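Inactive glucansucrase (Lactobacillus reuteri, PDB 5JBD) is an inactive member of glycosyl hydrolase family 70, of the TIM-barrel clan, and carries a bound calcium ion. Local coordinates at residues T710-L715 with N751-F756; Y789-G794 with I833-A838. All coordinates share one frame; numbering follows the deposited sequence.

Contact 1 (T710-L715 with N751-F756); sequences TDRYNL and NQMIGF. With CA (calcium ion), chain C.
Arg712 and Met753 meet with their side chains crossing at about a right angle. The arginine chain runs extended from CG to NE, and its NE lies 3.8 Å from Met753 SD. The sulfur approaches the guanidinium obliquely. Met753 then bends at its last torsion (chi3 69°), which turns CE back toward the backbone of the loop, 3.9 Å from Thr710 O. No direct hydrogen bond joins the two segments. A water does it instead: it lies in the guanidinium plane at the edge, accepts from Arg712 NH2 at 2.8 Å and donates to Gln752 O at 2.6 Å. The contact sets a loop against the short strand 752-753, an outermost strand of an antiparallel sheet. In the loop, Asp711 OD1 accepts from Tyr713 N, an Asx turn, and also from Asn714 N, which extends it to an Asx motif. Just before this turn, Thr710 CG2 rests 3.5 Å from Gly755 O and close to Ile754 O. At the other end of 751-756, Asn751 OD1 binds the calcium ion at 2.3 Å. Asn751 ND2 donates to Gln752 OE1 almost straight (170°), which fixes the rotation of the amide. Glu237, Asp243 and Asn287 also bind the metal.

Contact 2 (Y789-G794 with I833-A838); sequences YTTGGG and INKWSA
Thr791 lays its side chain against Trp836 O, with Lys835 and Ser837 beside it. Its CB lies 3.7 Å from Trp836 O. From there the branches part. With CG2 anti to the backbone N (chi1 -60° for OG1), the methyl lies beside Trp836 O and reaches Lys835 CD at 3.8 Å, an oblique contact with the aliphatic part of the lysine. OG1 takes the other direction, 3.7 Å from Ser837 CB, and donates to Thr790 OG1 at 2.9 Å. Thr790 OG1 is in turn bonded to Glu760. Next to Thr791, Gly792 and Trp836 form a single antiparallel hydrogen-bonded bridge. Trp836 N donates to Gly792 O at 2.8 Å. The return bond, Gly792 N to Trp836 O, is longer at 3.2 Å. The same Trp836 O also receives a CA-H...O contact from Thr791. Gly792 O and Gly793 CA lie at the edge of the indole, while Ile833 CG2 sits over the centre of one face. Thr790 and Thr791 both face Gly758 in a classic beta bulge on strand 784-791. The bridge lies just past the end of this outermost strand and ties it to the loop before strand 841-845, with Ile833 and Trp836 packed against helix 249-263.

How the contacts relate
The centres of contacts 1 and 2 lie about 9 Å apart, and they touch directly. They come in series along the chain, with strand 758-767 between them. Both reach the same antiparallel sheet, at its opposite outermost strands, 752-753 and 784-791. Trp836 of contact 2 connects them, with NE1 3.4 Å from Met753 SD and CZ2 3.4 Å from Arg712 NH1. Asp711 packs against Gly793, and Phe756 against Tyr789. Helix 249-263 borders both contacts. Segment 751-756 follows strand 743-748 of the parallel sheet, consistent with the TIM-barrel clan. Contact 1 thus lies where the chain passes from that sheet to the antiparallel one. It also holds a calcium ligand; the Trp836 side chain is about 12 Å from the ion.

Contact 1 (T710-L715 with N751-F756)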
ATOM      1  N   THR A 710      -7.897   8.850   4.400  1.00 34.63           N
ATOM      2  CA  THR A 710      -8.873   9.236   5.405  1.00 38.19           C
ATOM      3  C   THR A 710     -10.301   9.255   4.870  1.00 37.66           C
ATOM      4  O   THR A 710     -11.235   9.339   5.666  1.00 42.48           O
ATOM      5  CB  THR A 710      -8.548  10.653   5.946  1.00 38.42           C
ATOM      6  OG1 THR A 710      -8.530  11.599   4.860  1.00 37.57           O
ATOM      7  CG2 THR A 710      -7.184  10.664   6.623  1.00 38.84           C
ATOM      8  N   ASP A 711     -10.470   9.224   3.541  1.00 33.40           N
ATOM      9  CA  ASP A 711     -11.795   9.307   2.912  1.00 33.39           C
ATOM     10  C   ASP A 711     -11.795   8.524   1.589  1.00 29.53           C
ATOM     11  O   ASP A 711     -11.142   8.925   0.632  1.00 28.74           O
ATOM     12  CB  ASP A 711     -12.190  10.787   2.682  1.00 33.22           C
ATOM     13  CG  ASP A 711     -13.661  10.971   2.314  1.00 35.34           C
ATOM     14  OD1 ASP A 711     -14.259  10.094   1.637  1.00 33.33           O
ATOM     15  OD2 ASP A 711     -14.252  12.014   2.710  1.00 32.74           O
ATOM     16  N   ARG A 712     -12.545   7.422   1.564  1.00 28.35           N
ATOM     17  CA  ARG A 712     -12.595   6.495   0.421  1.00 27.64           C
ATOM     18  C   ARG A 712     -13.414   7.010  -0.765  1.00 27.35           C
ATOM     19  O   ARG A 712     -13.305   6.471  -1.869  1.00 29.28           O
ATOM     20  CB  ARG A 712     -13.204   5.164   0.845  1.00 27.83           C
ATOM     21  CG  ARG A 712     -12.328   4.293   1.728  1.00 27.14           C
ATOM     22  CD  ARG A 712     -13.085   3.009   2.022  1.00 28.18           C
ATOM     23  NE  ARG A 712     -12.270   1.953   2.610  1.00 28.52           N
ATOM     24  CZ  ARG A 712     -12.690   0.698   2.806  1.00 29.05           C
ATOM     25  NH1 ARG A 712     -13.927   0.326   2.476  1.00 29.19           N
ATOM     26  NH2 ARG A 712     -11.863  -0.188   3.339  1.00 29.90           N
ATOM     27  N   TYR A 713     -14.228   8.040  -0.544  1.00 27.95           N
ATOM     28  CA  TYR A 713     -15.094   8.578  -1.589  1.00 27.88           C
ATOM     29  C   TYR A 713     -14.705   9.955  -2.110  1.00 29.42           C
ATOM     30  O   TYR A 713     -15.140  10.316  -3.196  1.00 33.03           O
ATOM     31  CB  TYR A 713     -16.542   8.602  -1.100  1.00 27.87           C
ATOM     32  CG  TYR A 713     -17.109   7.216  -0.919  1.00 26.22           C
ATOM     33  CD1 TYR A 713     -16.973   6.529   0.289  1.00 25.22           C
ATOM     34  CD2 TYR A 713     -17.764   6.571  -1.961  1.00 26.40           C
ATOM     35  CE1 TYR A 713     -17.485   5.247   0.446  1.00 24.47           C
ATOM     36  CE2 TYR A 713     -18.283   5.288  -1.804  1.00 26.04           C
ATOM     37  CZ  TYR A 713     -18.142   4.633  -0.600  1.00 24.02           C
ATOM     38  OH  TYR A 713     -18.662   3.360  -0.477  1.00 25.35           O
ATOM     39  N   ASN A 714     -13.928  10.723  -1.352  1.00 28.84           N
ATOM     40  CA  ASN A 714     -13.484  12.039  -1.802  1.00 29.96           C
ATOM     41  C   ASN A 714     -12.186  11.832  -2.567  1.00 27.66           C
ATOM     42  O   ASN A 714     -11.142  11.608  -1.959  1.00 28.00           O
ATOM     43  CB  ASN A 714     -13.289  12.982  -0.593  1.00 30.94           C
ATOM     44  CG  ASN A 714     -12.931  14.410  -0.988  1.00 32.94           C
ATOM     45  OD1 ASN A 714     -12.380  14.673  -2.060  1.00 33.66           O
ATOM     46  ND2 ASN A 714     -13.276  15.354  -0.117  1.00 35.59           N
ATOM     47  N   LEU A 715     -12.242  11.949  -3.895  1.00 27.85           N
ATOM     48  CA  LEU A 715     -11.041  11.838  -4.741  1.00 28.07           C
ATOM     49  C   LEU A 715     -10.415  13.196  -5.105  1.00 29.15           C
ATOM     50  O   LEU A 715      -9.735  13.328  -6.124  1.00 27.77           O
ATOM     51  CB  LEU A 715     -11.310  10.988  -6.004  1.00 29.26           C
ATOM     52  CG  LEU A 715     -11.520   9.451  -5.907  1.00 30.68           C
ATOM     53  CD1 LEU A 715     -12.099   9.034  -4.578  1.00 31.00           C
ATOM     54  CD2 LEU A 715     -12.283   8.774  -7.053  1.00 30.28           C
ATOM     55  N   ASN A 751      -7.804  -3.113   2.494  1.00 21.99           N
ATOM     56  CA  ASN A 751      -7.136  -3.690   3.653  1.00 21.98           C
ATOM     57  C   ASN A 751      -7.149  -2.777   4.869  1.00 23.03           C
ATOM     58  O   ASN A 751      -7.404  -3.260   5.972  1.00 21.43           O
ATOM     59  CB  ASN A 751      -5.703  -4.088   3.376  1.00 22.18           C
ATOM     60  CG  ASN A 751      -5.037  -4.709   4.598  1.00 22.15           C
ATOM     61  OD1 ASN A 751      -5.412  -5.806   5.054  1.00 23.80           O
ATOM     62  ND2 ASN A 751      -4.064  -4.000   5.155  1.00 23.60           N
ATOM     63  N   GLN A 752      -6.803  -1.503   4.665  1.00 24.10           N
ATOM     64  CA  GLN A 752      -6.645  -0.559   5.779  1.00 26.29           C
ATOM     65  C   GLN A 752      -7.052   0.873   5.450  1.00 27.11           C
ATOM     66  O   GLN A 752      -7.049   1.276   4.290  1.00 25.88           O
ATOM     67  CB  GLN A 752      -5.195  -0.529   6.290  1.00 25.67           C
ATOM     68  CG  GLN A 752      -4.224   0.343   5.483  1.00 26.91           C
ATOM     69  CD  GLN A 752      -3.800  -0.270   4.147  1.00 27.93           C
ATOM     70  OE1 GLN A 752      -3.616  -1.475   4.041  1.00 26.92           O
ATOM     71  NE2 GLN A 752      -3.628   0.569   3.135  1.00 27.45           N
ATOM     72  N   MET A 753      -7.377   1.612   6.511  1.00 27.98           N
ATOM     73  CA  MET A 753      -7.452   3.073   6.483  1.00 28.83           C
ATOM     74  C   MET A 753      -6.458   3.608   7.509  1.00 28.61           C
ATOM     75  O   MET A 753      -6.112   2.913   8.474  1.00 27.60           O
ATOM     76  CB  MET A 753      -8.883   3.532   6.777  1.00 31.09           C
ATOM     77  CG  MET A 753      -9.897   3.040   5.744  1.00 32.14           C
ATOM     78  SD  MET A 753     -11.549   3.759   5.915  1.00 34.32           S
ATOM     79  CE  MET A 753     -11.231   5.445   5.435  1.00 32.49           C
ATOM     80  N   ILE A 754      -5.951   4.816   7.272  1.00 29.08           N
ATOM     81  CA  ILE A 754      -4.958   5.434   8.154  1.00 30.15           C
ATOM     82  C   ILE A 754      -5.234   6.935   8.233  1.00 30.23           C
ATOM     83  O   ILE A 754      -5.464   7.581   7.210  1.00 29.01           O
ATOM     84  CB  ILE A 754      -3.495   5.210   7.680  1.00 32.19           C
ATOM     85  CG1 ILE A 754      -3.250   3.730   7.348  1.00 33.50           C
ATOM     86  CG2 ILE A 754      -2.497   5.639   8.763  1.00 35.11           C
ATOM     87  CD1 ILE A 754      -1.857   3.361   6.849  1.00 34.83           C
ATOM     88  N   GLY A 755      -5.177   7.459   9.452  1.00 30.08           N
ATOM     89  CA  GLY A 755      -5.267   8.896   9.712  1.00 31.66           C
ATOM     90  C   GLY A 755      -6.602   9.342  10.279  1.00 31.80           C
ATOM     91  O   GLY A 755      -6.961  10.504  10.122  1.00 31.12           O
ATOM     92  N   PHE A 756      -7.342   8.433  10.925  1.00 31.82           N
ATOM     93  CA  PHE A 756      -8.600   8.794  11.593  1.00 31.53           C
ATOM     94  C   PHE A 756      -8.319   9.849  12.662  1.00 31.27           C
ATOM     95  O   PHE A 756      -7.308   9.767  13.360  1.00 31.93           O
ATOM     96  CB  PHE A 756      -9.270   7.581  12.255  1.00 30.49           C
ATOM     97  CG  PHE A 756      -9.812   6.555  11.288  1.00 30.30           C
ATOM     98  CD1 PHE A 756     -10.767   6.902  10.335  1.00 31.04           C
ATOM     99  CD2 PHE A 756      -9.404   5.223  11.365  1.00 30.44           C
ATOM    100  CE1 PHE A 756     -11.281   5.949   9.459  1.00 31.55           C
ATOM    101  CE2 PHE A 756      -9.915   4.267  10.491  1.00 29.46           C
ATOM    102  CZ  PHE A 756     -10.857   4.629   9.538  1.00 30.19           C
TER
HETATM  103 CA    CA C1701      -6.249  -7.265   6.582  1.00 22.75          CA
HETATM  104  O   HOH W   1      -9.462   1.165   3.205  1.00 25.10           O
HETATM  105  O   HOH W   2      -8.249  -6.048   6.011  1.00 26.28           O

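Contact 2 (Y789-G794 with I833-A838)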
ATOM      1  N   TYR A 789      -6.803   5.781  17.597  1.00 28.61           N
ATOM      2  CA  TYR A 789      -7.527   6.534  16.574  1.00 28.80           C
ATOM      3  C   TYR A 789      -8.196   5.520  15.648  1.00 28.07           C
ATOM      4  O   TYR A 789      -7.507   4.749  14.987  1.00 28.67           O
ATOM      5  CB  TYR A 789      -6.578   7.456  15.806  1.00 29.31           C
ATOM      6  CG  TYR A 789      -6.113   8.621  16.649  1.00 30.84           C
ATOM      7  CD1 TYR A 789      -5.023   8.500  17.507  1.00 32.72           C
ATOM      8  CD2 TYR A 789      -6.802   9.826  16.638  1.00 32.90           C
ATOM      9  CE1 TYR A 789      -4.613   9.565  18.302  1.00 34.11           C
ATOM     10  CE2 TYR A 789      -6.396  10.906  17.423  1.00 33.87           C
ATOM     11  CZ  TYR A 789      -5.306  10.765  18.256  1.00 34.84           C
ATOM     12  OH  TYR A 789      -4.907  11.814  19.040  1.00 35.31           O
ATOM     13  N   THR A 790      -9.527   5.490  15.664  1.00 28.05           N
ATOM     14  CA  THR A 790     -10.323   4.515  14.909  1.00 28.84           C
ATOM     15  C   THR A 790     -11.510   5.082  14.119  1.00 29.35           C
ATOM     16  O   THR A 790     -12.097   4.368  13.297  1.00 28.70           O
ATOM     17  CB  THR A 790     -10.977   3.512  15.866  1.00 29.10           C
ATOM     18  OG1 THR A 790     -11.909   4.215  16.684  1.00 30.07           O
ATOM     19  CG2 THR A 790      -9.959   2.813  16.745  1.00 29.36           C
ATOM     20  N   THR A 791     -11.893   6.330  14.388  1.00 30.24           N
ATOM     21  CA  THR A 791     -13.201   6.807  14.020  1.00 29.60           C
ATOM     22  C   THR A 791     -13.104   7.984  13.045  1.00 29.86           C
ATOM     23  O   THR A 791     -12.345   8.937  13.263  1.00 29.57           O
ATOM     24  CB  THR A 791     -14.009   7.137  15.292  1.00 31.95           C
ATOM     25  OG1 THR A 791     -14.129   5.946  16.080  1.00 29.68           O
ATOM     26  CG2 THR A 791     -15.400   7.665  14.953  1.00 33.23           C
ATOM     27  N   GLY A 792     -13.878   7.895  11.965  1.00 29.79           N
ATOM     28  CA  GLY A 792     -13.855   8.894  10.906  1.00 31.11           C
ATOM     29  C   GLY A 792     -14.288   8.316   9.578  1.00 30.78           C
ATOM     30  O   GLY A 792     -15.064   7.361   9.534  1.00 32.54           O
ATOM     31  N   GLY A 793     -13.783   8.897   8.500  1.00 30.49           N
ATOM     32  CA  GLY A 793     -14.215   8.561   7.144  1.00 30.73           C
ATOM     33  C   GLY A 793     -14.538   9.769   6.286  1.00 33.97           C
ATOM     34  O   GLY A 793     -14.682   9.630   5.062  1.00 33.38           O
ATOM     35  N   GLY A 794     -14.684  10.943   6.923  1.00 34.87           N
ATOM     36  CA  GLY A 794     -14.904  12.201   6.224  1.00 37.64           C
ATOM     37  C   GLY A 794     -16.343  12.347   5.787  1.00 37.58           C
ATOM     38  O   GLY A 794     -17.167  11.449   5.996  1.00 38.79           O
ATOM     39  N   ILE A 833     -22.664   2.041   6.381  1.00 30.40           N
ATOM     40  CA  ILE A 833     -21.484   2.567   7.072  1.00 31.37           C
ATOM     41  C   ILE A 833     -21.298   4.050   6.699  1.00 31.67           C
ATOM     42  O   ILE A 833     -20.719   4.371   5.660  1.00 29.27           O
ATOM     43  CB  ILE A 833     -20.211   1.747   6.757  1.00 30.07           C
ATOM     44  CG1 ILE A 833     -20.417   0.296   7.211  1.00 30.40           C
ATOM     45  CG2 ILE A 833     -19.007   2.371   7.458  1.00 30.07           C
ATOM     46  CD1 ILE A 833     -19.245  -0.638   6.949  1.00 29.81           C
ATOM     47  N   ASN A 834     -21.805   4.939   7.555  1.00 32.40           N
ATOM     48  CA  ASN A 834     -21.630   6.386   7.375  1.00 32.25           C
ATOM     49  C   ASN A 834     -20.348   6.885   8.031  1.00 31.56           C
ATOM     50  O   ASN A 834     -19.877   7.989   7.722  1.00 30.63           O
ATOM     51  CB  ASN A 834     -22.838   7.151   7.923  1.00 34.33           C
ATOM     52  CG  ASN A 834     -23.004   7.001   9.426  1.00 35.14           C
ATOM     53  OD1 ASN A 834     -23.191   5.902   9.934  1.00 35.02           O
ATOM     54  ND2 ASN A 834     -22.927   8.117  10.145  1.00 38.82           N
ATOM     55  N   LYS A 835     -19.812   6.082   8.950  1.00 30.61           N
ATOM     56  CA  LYS A 835     -18.650   6.451   9.737  1.00 32.96           C
ATOM     57  C   LYS A 835     -17.940   5.186  10.189  1.00 30.99           C
ATOM     58  O   LYS A 835     -18.590   4.290  10.700  1.00 31.78           O
ATOM     59  CB  LYS A 835     -19.119   7.229  10.960  1.00 36.16           C
ATOM     60  CG  LYS A 835     -18.001   7.730  11.856  1.00 42.12           C
ATOM     61  CD  LYS A 835     -18.501   8.685  12.952  1.00 46.01           C
ATOM     62  CE  LYS A 835     -18.751  10.114  12.461  1.00 51.51           C
ATOM     63  NZ  LYS A 835     -17.734  10.676  11.499  1.00 52.75           N
ATOM     64  N   TRP A 836     -16.623   5.112   9.993  1.00 30.40           N
ATOM     65  CA  TRP A 836     -15.823   3.961  10.444  1.00 29.29           C
ATOM     66  C   TRP A 836     -15.568   4.072  11.942  1.00 29.65           C
ATOM     67  O   TRP A 836     -15.415   5.166  12.471  1.00 29.62           O
ATOM     68  CB  TRP A 836     -14.482   3.854   9.672  1.00 28.48           C
ATOM     69  CG  TRP A 836     -14.681   3.604   8.205  1.00 28.23           C
ATOM     70  CD1 TRP A 836     -14.699   4.535   7.208  1.00 28.94           C
ATOM     71  CD2 TRP A 836     -14.933   2.343   7.581  1.00 28.41           C
ATOM     72  NE1 TRP A 836     -14.955   3.934   6.000  1.00 28.42           N
ATOM     73  CE2 TRP A 836     -15.095   2.586   6.196  1.00 28.66           C
ATOM     74  CE3 TRP A 836     -15.045   1.033   8.058  1.00 27.60           C
ATOM     75  CZ2 TRP A 836     -15.347   1.551   5.274  1.00 30.01           C
ATOM     76  CZ3 TRP A 836     -15.300  -0.001   7.143  1.00 28.50           C
ATOM     77  CH2 TRP A 836     -15.452   0.267   5.770  1.00 28.01           C
ATOM     78  N   SER A 837     -15.531   2.931  12.614  1.00 29.25           N
ATOM     79  CA  SER A 837     -15.132   2.849  14.018  1.00 29.27           C
ATOM     80  C   SER A 837     -14.624   1.421  14.291  1.00 30.13           C
ATOM     81  O   SER A 837     -14.631   0.585  13.382  1.00 28.34           O
ATOM     82  CB  SER A 837     -16.301   3.228  14.932  1.00 29.65           C
ATOM     83  OG  SER A 837     -17.288   2.217  14.961  1.00 28.74           O
ATOM     84  N   ALA A 838     -14.195   1.149  15.528  1.00 30.77           N
ATOM     85  CA  ALA A 838     -13.491  -0.094  15.863  1.00 30.89           C
ATOM     86  C   ALA A 838     -14.298  -1.361  15.614  1.00 31.36           C
ATOM     87  O   ALA A 838     -13.724  -2.409  15.280  1.00 29.33           O
ATOM     88  CB  ALA A 838     -13.018  -0.066  17.306  1.00 31.95           C
TER
HETATM   89  O   HOH W   3     -17.533   9.710   8.215  1.00 33.66           O